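Local atomic coordinates of peridinin-chlorophyll A protein (Amphidinium carterae, PDB entry 2C9E), a protein that probably serves as a water-soluble light-harvesting antenna for blue-green light, holding peridinin and chlorophyll a inside a largely helical shell. Residues Gly55-Pro60 against Ala102-Gln107. Numbering follows the deposited sequence.
With PID (peridinin), chain E.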
loop_
_atom_site.group_PDB
_atom_site.type_symbol
_atom_site.label_atom_id
_atom_site.label_comp_id
_atom_site.label_asym_id
_atom_site.label_seq_id
_atom_site.Cartn_x
_atom_site.Cartn_y
_atom_site.Cartn_z
ATOM N N GLY A 55 -5.596 -2.370 9.187
ATOM C CA GLY A 55 -5.023 -3.570 8.605
ATOM C C GLY A 55 -4.540 -4.485 9.717
ATOM O O GLY A 55 -4.537 -5.721 9.579
ATOM N N LEU A 56 -4.147 -3.870 10.832
ATOM C CA LEU A 56 -3.618 -4.623 11.963
ATOM C C LEU A 56 -4.711 -5.275 12.801
ATOM O O LEU A 56 -4.412 -6.013 13.715
ATOM C CB LEU A 56 -2.738 -3.718 12.842
ATOM C CG LEU A 56 -1.282 -3.580 12.364
ATOM C CD1 LEU A 56 -0.495 -2.585 13.231
ATOM C CD2 LEU A 56 -0.607 -4.908 12.430
ATOM N N THR A 57 -5.975 -5.037 12.472
ATOM C CA THR A 57 -7.070 -5.657 13.230
ATOM C C THR A 57 -7.623 -6.879 12.486
ATOM O O THR A 57 -8.393 -7.648 13.041
ATOM C CB THR A 57 -8.263 -4.692 13.466
ATOM O OG1 THR A 57 -8.839 -4.303 12.204
ATOM C CG2 THR A 57 -7.830 -3.460 14.265
ATOM N N MET A 58 -7.209 -7.049 11.231
ATOM C CA MET A 58 -7.673 -8.136 10.372
ATOM C C MET A 58 -7.034 -9.493 10.628
ATOM O O MET A 58 -5.939 -9.593 11.195
ATOM C CB MET A 58 -7.435 -7.755 8.913
ATOM C CG MET A 58 -8.284 -6.539 8.452
ATOM S SD MET A 58 -7.755 -5.879 6.822
ATOM C CE MET A 58 -9.015 -4.629 6.526
ATOM N N ASP A 59 -7.721 -10.531 10.175
ATOM C CA ASP A 59 -7.262 -11.899 10.291
ATOM C C ASP A 59 -6.158 -12.115 9.230
ATOM O O ASP A 59 -6.419 -12.129 8.027
ATOM C CB ASP A 59 -8.458 -12.793 10.024
ATOM C CG ASP A 59 -8.127 -14.264 10.097
ATOM O OD1 ASP A 59 -6.944 -14.644 10.055
ATOM O OD2 ASP A 59 -9.088 -15.049 10.182
ATOM N N PRO A 60 -4.907 -12.307 9.664
ATOM C CA PRO A 60 -3.861 -12.500 8.659
ATOM C C PRO A 60 -4.164 -13.543 7.566
ATOM O O PRO A 60 -3.738 -13.386 6.401
ATOM C CB PRO A 60 -2.624 -12.870 9.502
ATOM C CG PRO A 60 -2.909 -12.222 10.875
ATOM C CD PRO A 60 -4.389 -12.464 11.042
ATOM N N ALA A 102 -14.716 -8.553 6.826
ATOM C CA ALA A 102 -15.568 -9.096 7.879
ATOM C C ALA A 102 -14.726 -9.364 9.148
ATOM O O ALA A 102 -15.234 -9.389 10.252
ATOM C CB ALA A 102 -16.255 -10.391 7.390
ATOM N N SER A 103 -13.426 -9.558 8.989
ATOM C CA SER A 103 -12.602 -9.800 10.166
ATOM C C SER A 103 -12.054 -8.511 10.787
ATOM O O SER A 103 -11.403 -8.551 11.814
ATOM C CB SER A 103 -11.414 -10.701 9.810
ATOM O OG SER A 103 -10.465 -9.990 9.016
ATOM N N ALA A 104 -12.309 -7.371 10.173
ATOM C CA ALA A 104 -11.750 -6.129 10.690
ATOM C C ALA A 104 -12.545 -5.493 11.825
ATOM O O ALA A 104 -13.772 -5.734 11.978
ATOM C CB ALA A 104 -11.585 -5.101 9.514
ATOM N N ASP A 105 -11.848 -4.675 12.619
ATOM C CA ASP A 105 -12.512 -3.944 13.681
ATOM C C ASP A 105 -13.485 -3.059 12.911
ATOM O O ASP A 105 -13.049 -2.262 12.076
ATOM C CB ASP A 105 -11.540 -3.057 14.421
ATOM C CG ASP A 105 -12.237 -2.184 15.422
ATOM O OD1 ASP A 105 -12.855 -1.139 15.073
ATOM O OD2 ASP A 105 -12.190 -2.588 16.592
ATOM N N LYS A 106 -14.782 -3.170 13.198
ATOM C CA LYS A 106 -15.801 -2.430 12.444
ATOM C C LYS A 106 -15.737 -0.926 12.477
ATOM O O LYS A 106 -15.901 -0.289 11.417
ATOM C CB LYS A 106 -17.222 -2.855 12.858
ATOM C CG LYS A 106 -17.696 -4.170 12.260
ATOM C CD LYS A 106 -18.725 -4.897 13.150
ATOM C CE LYS A 106 -19.981 -4.075 13.366
ATOM N NZ LYS A 106 -20.804 -4.576 14.498
ATOM N N GLN A 107 -15.540 -0.350 13.667
ATOM C CA GLN A 107 -15.507 1.111 13.777
ATOM C C GLN A 107 -14.288 1.688 13.078
ATOM O O GLN A 107 -14.379 2.709 12.425
ATOM C CB GLN A 107 -15.466 1.602 15.242
ATOM C CG GLN A 107 -16.273 0.824 16.268
ATOM C CD GLN A 107 -15.997 1.300 17.732
ATOM O OE1 GLN A 107 -16.657 0.850 18.676
ATOM N NE2 GLN A 107 -15.015 2.199 17.904
HETATM C C1 PID E . -23.196 5.486 4.707
HETATM C C2 PID E . -24.697 5.769 4.601
HETATM C C3 PID E . -25.485 4.607 5.210
HETATM C C4 PID E . -25.145 3.349 4.407
HETATM C C5 PID E . -23.705 2.877 4.638
HETATM C C6 PID E . -22.696 4.037 4.684
HETATM C C7 PID E . -21.423 3.744 4.190
HETATM C C8 PID E . -20.276 3.550 4.958
HETATM C C9 PID E . -19.039 3.247 4.384
HETATM C C10 PID E . -18.784 3.098 3.026
HETATM C C11 PID E . -17.896 3.036 5.039
HETATM C C12 PID E . -16.946 2.747 4.145
HETATM C C13 PID E . -15.645 2.350 4.453
HETATM C C14 PID E . -14.630 2.016 3.553
HETATM C C15 PID E . -13.399 1.594 4.065
HETATM C C16 PID E . -12.287 1.173 3.335
HETATM C C17 PID E . -11.160 0.696 4.005
HETATM C C18 PID E . -10.054 0.179 3.333
HETATM C C19 PID E . -8.960 -0.367 4.002
HETATM C C20 PID E . -7.899 -0.932 3.291
HETATM C C21 PID E . -6.777 -1.553 3.842
HETATM C C22 PID E . -5.805 -2.090 2.998
HETATM C C23 PID E . -4.717 -2.711 3.388
HETATM C C24 PID E . -3.634 -3.340 3.776
HETATM C C25 PID E . -3.579 -4.867 3.964
HETATM C C26 PID E . -3.060 -5.186 5.369
HETATM C C27 PID E . -1.750 -4.462 5.710
HETATM C C28 PID E . -1.889 -2.945 5.530
HETATM C C29 PID E . -2.363 -2.551 4.126
HETATM C C30 PID E . -1.019 -5.852 7.529
HETATM C C31 PID E . -0.806 -6.059 9.029
HETATM C CM1 PID E . -22.317 6.590 4.113
HETATM C CM2 PID E . -23.390 1.913 3.492
HETATM C CM3 PID E . -23.661 2.087 5.951
HETATM C CM4 PID E . -14.885 2.021 2.043
HETATM C CM5 PID E . -6.610 -1.656 5.363
HETATM C CM6 PID E . -4.971 -5.486 3.800
HETATM C CM7 PID E . -2.643 -5.507 2.936
HETATM C CM8 PID E . -2.646 -1.050 4.076
HETATM O O1 PID E . -22.730 4.822 5.887
HETATM O O2 PID E . -26.889 4.870 5.121
HETATM O O3 PID E . -19.594 3.215 2.107
HETATM O O4 PID E . -17.464 2.783 2.880
HETATM O O5 PID E . -1.337 -2.868 3.186
HETATM O O6 PID E . -1.508 -4.649 7.117
HETATM O O7 PID E . -0.761 -6.758 6.735
#
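Met-58 and Ala-104 mark the closest backbone approach, their CA atoms 4.6 Å apart, and on either side of this pair a side-chain hydroxyl of one loop receives a backbone N-H of the other. Asp-105 N donates to Thr-57 OG1 over 3.1 Å, with an N-H...O angle of 179° that leaves the bond essentially straight. In return, Asp-59 N donates to Ser-103 OG over 3.0 Å, again nearly straight at 174°. In Thr-57 and Ser-103 alike, chi1 (62° in Thr-57) places the hydroxyl between the backbone N and the carbonyl carbon, from where it also bonds back to a carbonyl of the preceding helix, Thr-57 OG1 to Val-54 O and Ser-103 OG to Met-100 O. The exchange joins two helix-loop-helix corners, 41-55 to 60-77 and 87-102 to 106-111, in the all-helical shell around the pigments. Asp-59 and Asp-105 are the N-caps of the outgoing helices; Asp-105 OD1 bonds to Lys-108 N, while Asp-59 OD1 also forms a salt bridge with Lys-61. Apolar contact fills in around the two bonds. Thr-57 CG2 lies 3.7 Å from Asp-105 CB, and Met-58 CG meets Ala-104 CB at 3.8 Å. Extended beyond CG, the methionine chain brings Met-58 CE to 4.0 Å from the peridinin methyl CM5, with Ala-104 CB also in contact. With an alanine in place of Thr-57, Asp-105 N and Val-54 O would probably both lose the hydroxyl they share, and a gap would be likely to open beside Asp-105 CB where CG2 now packs. Within the type I beta turn from Gly-55 to Met-58, closed by a weak Met-58 N to Gly-55 O bond, Leu-56 CD2 touches peridinin C31 at 3.6 Å.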